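Local coordinates for protein putative sugar isomerase (Parabacteroides distasonis, PDB 3LMZ) that is probably a sugar isomerase or related enzyme built on a xylose isomerase-like TIM barrel, its substrate and reaction not established, at residues A[149-154]-A[182-187]; A[116-121]-A[156-161]. All blocks are in the same frame, centred on the assembly; numbering follows the deposited sequence. Where two conformers were deposited one is given.

Interaction 1. Residues A[149-154]-A[182-187]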
loop_
_atom_site.group_PDB
_atom_site.type_symbol
_atom_site.label_atom_id
_atom_site.label_comp_id
_atom_site.label_asym_id
_atom_site.label_seq_id
_atom_site.Cartn_x
_atom_site.Cartn_y
_atom_site.Cartn_z
ATOM N N VAL A 149 -16.217 -22.304 -21.591
ATOM C CA VAL A 149 -16.655 -23.398 -22.461
ATOM C C VAL A 149 -17.586 -24.361 -21.716
ATOM O O VAL A 149 -18.517 -24.929 -22.310
ATOM C CB VAL A 149 -15.426 -24.161 -23.089
ATOM C CG1 VAL A 149 -14.454 -23.176 -23.722
ATOM C CG2 VAL A 149 -14.731 -25.025 -22.054
ATOM N N HIS A 150 -17.357 -24.542 -20.417
ATOM C CA HIS A 150 -18.198 -25.457 -19.587
ATOM C C HIS A 150 -19.500 -24.835 -19.085
ATOM O O HIS A 150 -20.369 -25.554 -18.587
ATOM C CB HIS A 150 -17.376 -26.005 -18.424
ATOM C CG HIS A 150 -16.425 -27.076 -18.837
ATOM N ND1 HIS A 150 -15.136 -26.827 -19.250
ATOM C CD2 HIS A 150 -16.620 -28.406 -18.981
ATOM C CE1 HIS A 150 -14.565 -27.968 -19.598
ATOM N NE2 HIS A 150 -15.437 -28.940 -19.422
ATOM N N THR A 151 -19.639 -23.517 -19.185
ATOM C CA THR A 151 -20.809 -22.825 -18.683
ATOM C C THR A 151 -21.671 -22.055 -19.727
ATOM O O THR A 151 -22.818 -21.704 -19.410
ATOM C CB THR A 151 -20.473 -21.857 -17.561
ATOM O OG1 THR A 151 -19.609 -20.820 -18.039
ATOM C CG2 THR A 151 -19.832 -22.584 -16.379
ATOM N N LYS A 152 -21.137 -21.775 -20.922
ATOM C CA LYS A 152 -21.787 -20.853 -21.835
ATOM C C LYS A 152 -23.173 -21.360 -22.284
ATOM O O LYS A 152 -24.051 -20.545 -22.629
ATOM C CB LYS A 152 -20.889 -20.594 -23.030
ATOM C CG LYS A 152 -20.506 -21.834 -23.803
ATOM C CD LYS A 152 -19.716 -21.560 -25.110
ATOM C CE LYS A 152 -20.637 -21.580 -26.351
ATOM N NZ LYS A 152 -21.279 -22.939 -26.639
ATOM N N ASP A 153 -23.379 -22.684 -22.258
ATOM C CA ASP A 153 -24.649 -23.230 -22.664
ATOM C C ASP A 153 -25.604 -23.543 -21.509
ATOM O O ASP A 153 -26.715 -24.056 -21.745
ATOM C CB ASP A 153 -24.433 -24.482 -23.522
ATOM C CG ASP A 153 -23.914 -24.178 -24.904
ATOM O OD1 ASP A 153 -24.030 -23.024 -25.396
ATOM O OD2 ASP A 153 -23.355 -25.136 -25.518
ATOM N N LEU A 154 -25.147 -23.288 -20.275
ATOM C CA LEU A 154 -25.915 -23.566 -19.085
ATOM C C LEU A 154 -26.603 -22.278 -18.572
ATOM O O LEU A 154 -26.536 -21.234 -19.211
ATOM C CB LEU A 154 -25.036 -24.182 -17.999
ATOM C CG LEU A 154 -24.323 -25.484 -18.413
ATOM C CD1 LEU A 154 -23.519 -26.004 -17.235
ATOM C CD2 LEU A 154 -25.343 -26.535 -18.967
ATOM N N HIS A 182 -17.193 -11.235 -19.781
ATOM C CA HIS A 182 -17.859 -10.427 -18.736
ATOM C C HIS A 182 -19.276 -10.788 -18.370
ATOM O O HIS A 182 -19.638 -10.687 -17.190
ATOM C CB HIS A 182 -17.759 -8.905 -19.030
ATOM C CG HIS A 182 -18.598 -8.442 -20.161
ATOM N ND1 HIS A 182 -18.189 -8.495 -21.475
ATOM C CD2 HIS A 182 -19.859 -7.948 -20.170
ATOM C CE1 HIS A 182 -19.173 -8.069 -22.248
ATOM N NE2 HIS A 182 -20.195 -7.734 -21.478
ATOM N N THR A 183 -20.056 -11.283 -19.335
ATOM C CA THR A 183 -21.436 -11.652 -19.027
ATOM C C THR A 183 -21.551 -12.811 -18.011
ATOM O O THR A 183 -22.612 -13.008 -17.369
ATOM C CB THR A 183 -22.210 -12.006 -20.309
ATOM O OG1 THR A 183 -21.520 -13.047 -21.027
ATOM C CG2 THR A 183 -22.317 -10.747 -21.225
ATOM N N ARG A 184 -20.471 -13.571 -17.856
ATOM C CA ARG A 184 -20.398 -14.624 -16.844
ATOM C C ARG A 184 -19.255 -14.426 -15.835
ATOM O O ARG A 184 -18.776 -15.396 -15.321
ATOM C CB ARG A 184 -20.269 -15.984 -17.535
ATOM C CG ARG A 184 -21.541 -16.349 -18.285
ATOM C CD ARG A 184 -21.394 -17.665 -18.984
ATOM N NE ARG A 184 -22.578 -18.069 -19.737
ATOM C CZ ARG A 184 -23.637 -18.724 -19.247
ATOM N NH1 ARG A 184 -23.727 -19.056 -17.978
ATOM N NH2 ARG A 184 -24.646 -19.070 -20.059
ATOM N N VAL A 185 -18.765 -13.195 -15.608
ATOM C CA VAL A 185 -17.801 -12.956 -14.523
ATOM C C VAL A 185 -18.588 -12.368 -13.338
ATOM O O VAL A 185 -19.085 -11.219 -13.391
ATOM C CB VAL A 185 -16.667 -11.996 -14.937
ATOM C CG1 VAL A 185 -15.741 -11.657 -13.754
ATOM C CG2 VAL A 185 -15.854 -12.595 -16.137
ATOM N N PHE A 186 -18.721 -13.170 -12.271
ATOM C CA PHE A 186 -19.569 -12.782 -11.144
ATOM C C PHE A 186 -18.790 -12.419 -9.903
ATOM O O PHE A 186 -19.356 -11.948 -8.919
ATOM C CB PHE A 186 -20.650 -13.865 -10.890
ATOM C CG PHE A 186 -21.572 -14.067 -12.075
ATOM C CD1 PHE A 186 -22.102 -12.978 -12.776
ATOM C CD2 PHE A 186 -21.855 -15.341 -12.545
ATOM C CE1 PHE A 186 -22.930 -13.157 -13.866
ATOM C CE2 PHE A 186 -22.654 -15.503 -13.641
ATOM C CZ PHE A 186 -23.185 -14.417 -14.292
ATOM N N ASP A 187 -17.500 -12.712 -9.934
ATOM C CA ASP A 187 -16.589 -12.384 -8.822
ATOM C C ASP A 187 -15.194 -12.321 -9.402
ATOM O O ASP A 187 -14.934 -12.780 -10.529
ATOM C CB ASP A 187 -16.675 -13.443 -7.723
ATOM C CG ASP A 187 -15.971 -13.062 -6.430
ATOM O OD1 ASP A 187 -16.353 -12.032 -5.870
ATOM O OD2 ASP A 187 -15.213 -13.892 -5.956
HETATM O O HOH W 1 -23.164 -17.316 -22.443
#
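Arg184, near the start of strand 185-193, reaches across to the type I turn Thr151–Leu154 next to helix 144-151, linking the turn beside an outer helix of the xylose isomerase-like TIM barrel to strand 185-193. The hydrogen bonding is from side chain to backbone. Arg184 NH2 donates to Leu154 O at 3.0 Å in a fairly straight bond (155°), the carbonyl lying 17° out of the guanidinium plane. NH1 of the same group donates to Asp155 O and Ile158 O, so the turn, the loop after it and strand 158-163 share one cation. Over one face of the guanidinium, Thr151 O sits 3.0 Å above its centre, on the side where Lys152 CA also lies, while this carbonyl accepts the turn's own bond from Leu154 N. An extended chain from CG to NE carries the group there, its CD passing Thr151 OG1 at 3.7 Å; that hydroxyl is bonded to Val147 O. With a leucine in place of Arg184, the carbonyls of Leu154, Asp155 and Ile158 would probably be left without their shared donor. Water 1, in the guanidinium plane, accepts from Arg184 NE at 2.9 Å and donates weakly to Lys152 O.

Interaction 2. Residues A[116-121]-A[156-161]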
loop_
_atom_site.group_PDB
_atom_site.type_symbol
_atom_site.label_atom_id
_atom_site.label_comp_id
_atom_site.label_asym_id
_atom_site.label_seq_id
_atom_site.Cartn_x
_atom_site.Cartn_y
_atom_site.Cartn_z
ATOM N N PRO A 116 -24.455 -29.898 -14.333
ATOM C CA PRO A 116 -25.924 -29.938 -14.475
ATOM C C PRO A 116 -26.689 -29.786 -13.145
ATOM O O PRO A 116 -27.742 -29.147 -13.053
ATOM C CB PRO A 116 -26.165 -31.316 -15.095
ATOM C CG PRO A 116 -24.875 -31.617 -15.829
ATOM C CD PRO A 116 -23.769 -31.048 -14.974
ATOM N N TYR A 117 -26.147 -30.362 -12.070
ATOM C CA TYR A 117 -26.770 -30.206 -10.770
ATOM C C TYR A 117 -26.662 -28.776 -10.235
ATOM O O TYR A 117 -27.600 -28.237 -9.649
ATOM C CB TYR A 117 -26.179 -31.232 -9.795
ATOM C CG TYR A 117 -27.055 -31.445 -8.568
ATOM C CD1 TYR A 117 -28.205 -32.194 -8.662
ATOM C CD2 TYR A 117 -26.711 -30.948 -7.331
ATOM C CE1 TYR A 117 -29.035 -32.423 -7.586
ATOM C CE2 TYR A 117 -27.543 -31.142 -6.214
ATOM C CZ TYR A 117 -28.688 -31.933 -6.354
ATOM O OH TYR A 117 -29.556 -32.142 -5.278
ATOM N N VAL A 118 -25.515 -28.142 -10.423
ATOM C CA VAL A 118 -25.391 -26.716 -10.104
ATOM C C VAL A 118 -26.443 -25.879 -10.852
ATOM O O VAL A 118 -27.096 -25.024 -10.271
ATOM C CB VAL A 118 -23.983 -26.188 -10.423
ATOM C CG1 VAL A 118 -23.927 -24.639 -10.186
ATOM C CG2 VAL A 118 -22.945 -26.885 -9.537
ATOM N N ASP A 119 -26.659 -26.210 -12.116
ATOM C CA ASP A 119 -27.709 -25.590 -12.937
ATOM C C ASP A 119 -29.088 -25.713 -12.290
ATOM O O ASP A 119 -29.829 -24.728 -12.110
ATOM C CB ASP A 119 -27.671 -26.143 -14.353
ATOM C CG ASP A 119 -28.603 -25.427 -15.290
ATOM O OD1 ASP A 119 -29.850 -25.606 -15.121
ATOM O OD2 ASP A 119 -28.119 -24.818 -16.253
ATOM N N LYS A 120 -29.445 -26.933 -11.885
ATOM C CA LYS A 120 -30.694 -27.194 -11.162
ATOM C C LYS A 120 -30.791 -26.329 -9.899
ATOM O O LYS A 120 -31.839 -25.714 -9.599
ATOM C CB LYS A 120 -30.764 -28.695 -10.760
ATOM C CG LYS A 120 -32.043 -29.130 -10.162
ATOM C CD LYS A 120 -31.960 -30.571 -9.616
ATOM C CE LYS A 120 -32.736 -31.510 -10.384
ATOM N NZ LYS A 120 -32.665 -32.875 -9.759
ATOM N N LYS A 121 -29.684 -26.197 -9.153
ATOM C CA LYS A 121 -29.707 -25.495 -7.875
ATOM C C LYS A 121 -29.757 -23.957 -8.042
ATOM O O LYS A 121 -30.514 -23.308 -7.306
ATOM C CB LYS A 121 -28.518 -25.945 -7.000
ATOM C CG LYS A 121 -28.713 -27.369 -6.433
ATOM C CD LYS A 121 -29.703 -27.335 -5.253
ATOM C CE LYS A 121 -30.172 -28.681 -4.786
ATOM N NZ LYS A 121 -30.986 -28.529 -3.508
ATOM N N PRO A 156 -27.655 -18.808 -17.214
ATOM C CA PRO A 156 -26.902 -17.560 -17.190
ATOM C C PRO A 156 -26.308 -17.186 -15.831
ATOM O O PRO A 156 -25.371 -16.362 -15.771
ATOM C CB PRO A 156 -27.939 -16.545 -17.598
ATOM C CG PRO A 156 -28.889 -17.258 -18.387
ATOM C CD PRO A 156 -28.983 -18.635 -17.824
ATOM N N ARG A 157 -26.848 -17.739 -14.724
ATOM C CA ARG A 157 -26.354 -17.472 -13.390
ATOM C C ARG A 157 -25.092 -18.249 -12.955
ATOM O O ARG A 157 -24.596 -18.044 -11.865
ATOM C CB ARG A 157 -27.495 -17.655 -12.394
ATOM C CG ARG A 157 -28.596 -16.607 -12.492
ATOM C CD ARG A 157 -29.847 -17.027 -11.774
ATOM N NE ARG A 157 -30.490 -18.159 -12.449
ATOM C CZ ARG A 157 -31.724 -18.576 -12.225
ATOM N NH1 ARG A 157 -32.525 -17.967 -11.345
ATOM N NH2 ARG A 157 -32.227 -19.597 -12.935
ATOM N N ILE A 158 -24.595 -19.130 -13.831
ATOM C CA ILE A 158 -23.378 -19.857 -13.618
ATOM C C ILE A 158 -22.254 -19.214 -14.425
ATOM O O ILE A 158 -22.349 -18.997 -15.610
ATOM C CB ILE A 158 -23.484 -21.318 -14.009
ATOM C CG1 ILE A 158 -24.664 -22.007 -13.321
ATOM C CG2 ILE A 158 -22.177 -21.988 -13.651
ATOM C CD1 ILE A 158 -24.951 -23.460 -13.806
ATOM N N GLY A 159 -21.186 -18.839 -13.730
ATOM C CA GLY A 159 -20.018 -18.247 -14.379
ATOM C C GLY A 159 -18.735 -18.538 -13.622
ATOM O O GLY A 159 -18.571 -19.590 -13.030
HETATM N N MSE A 160 -17.895 -17.522 -13.600
HETATM C CA MSE A 160 -16.540 -17.605 -13.049
HETATM C C MSE A 160 -16.264 -16.545 -12.003
HETATM O O MSE A 160 -16.843 -15.454 -11.995
HETATM C CB MSE A 160 -15.456 -17.501 -14.156
HETATM C CG MSE A 160 -15.297 -16.114 -14.790
HETATM SE SE MSE A 160 -14.069 -16.196 -16.257
HETATM C CE MSE A 160 -15.235 -17.071 -17.494
ATOM N N CYS A 161 -15.355 -16.945 -11.086
ATOM C CA CYS A 161 -14.554 -16.058 -10.233
ATOM C C CYS A 161 -13.260 -15.914 -11.029
ATOM O O CYS A 161 -12.422 -16.844 -11.121
ATOM C CB CYS A 161 -14.325 -16.671 -8.828
ATOM S SG CYS A 161 -13.156 -15.634 -7.973
#
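Ile158 directs its side chain toward helix 115-125, and its terminal methyl, CD1, lands against the backbone of that helix between Val118 and Asp119. This is a helix-on-sheet contact of the TIM barrel, in which an outer helix lies against a residue at the start of strand 158-163. CD1 comes within 3.6 Å of Asp119 CA and 3.7 Å of Asp119 N, so the methyl abuts the main chain itself as well as the side chains around it.

The torsions of Ile158 account for this reach. CG1 stands anti to the carbonyl carbon, and from there CD1 continues in an extended line (chi2 173°), making the longer branch a straight probe. Val118 meets it at an oblique crossing through a single methyl, CG1, which lies 3.9 Å from CD1 and 4.2 Å from CG1 of Ile158. Val118 also touches Tyr129 of the adjacent strand, and Ile158 also touches Thr151 of helix 144-151.

Asp119 takes part differently. Its CB is 3.9 Å from Ile158 CD1, but its carboxylate is engaged elsewhere: CG stands anti to the backbone N (chi1 -173°), OD1 forms a salt bridge with Lys123 one turn further along the helix, and OD2 accepts a hydrogen bond from the backbone N of Asp155 in the loop leading to the strand. The acidic head thus adds a polar tie between the helix and that loop.

Across the two segments the contact is purely van der Waals, resting on one isoleucine methyl, one valine methyl and the aliphatic base of an aspartate. Such chemistry implies that between these two segments the fit probably depends on shape, while the directional tie comes from the Asp119 carboxylate to the loop.

The centres of interactions 1 and 2 lie about 8 Å apart, on the same side of the chain's centre, and their segments alternate along the chain: 116-121, 149-154, 156-161, 182-187. Strands 158-163 and 185-193 are parallel neighbours in the barrel sheet, and helix 144-151 immediately precedes the first of them. A probable backbone hydrogen bond joins the two contacts, with Arg184 O 2.9 Å from Met160 N, and Ile158 is the residue at which both arrangements meet. Together they hold helix 115-125 and the turn beside helix 144-151 against adjacent strands of the barrel wall.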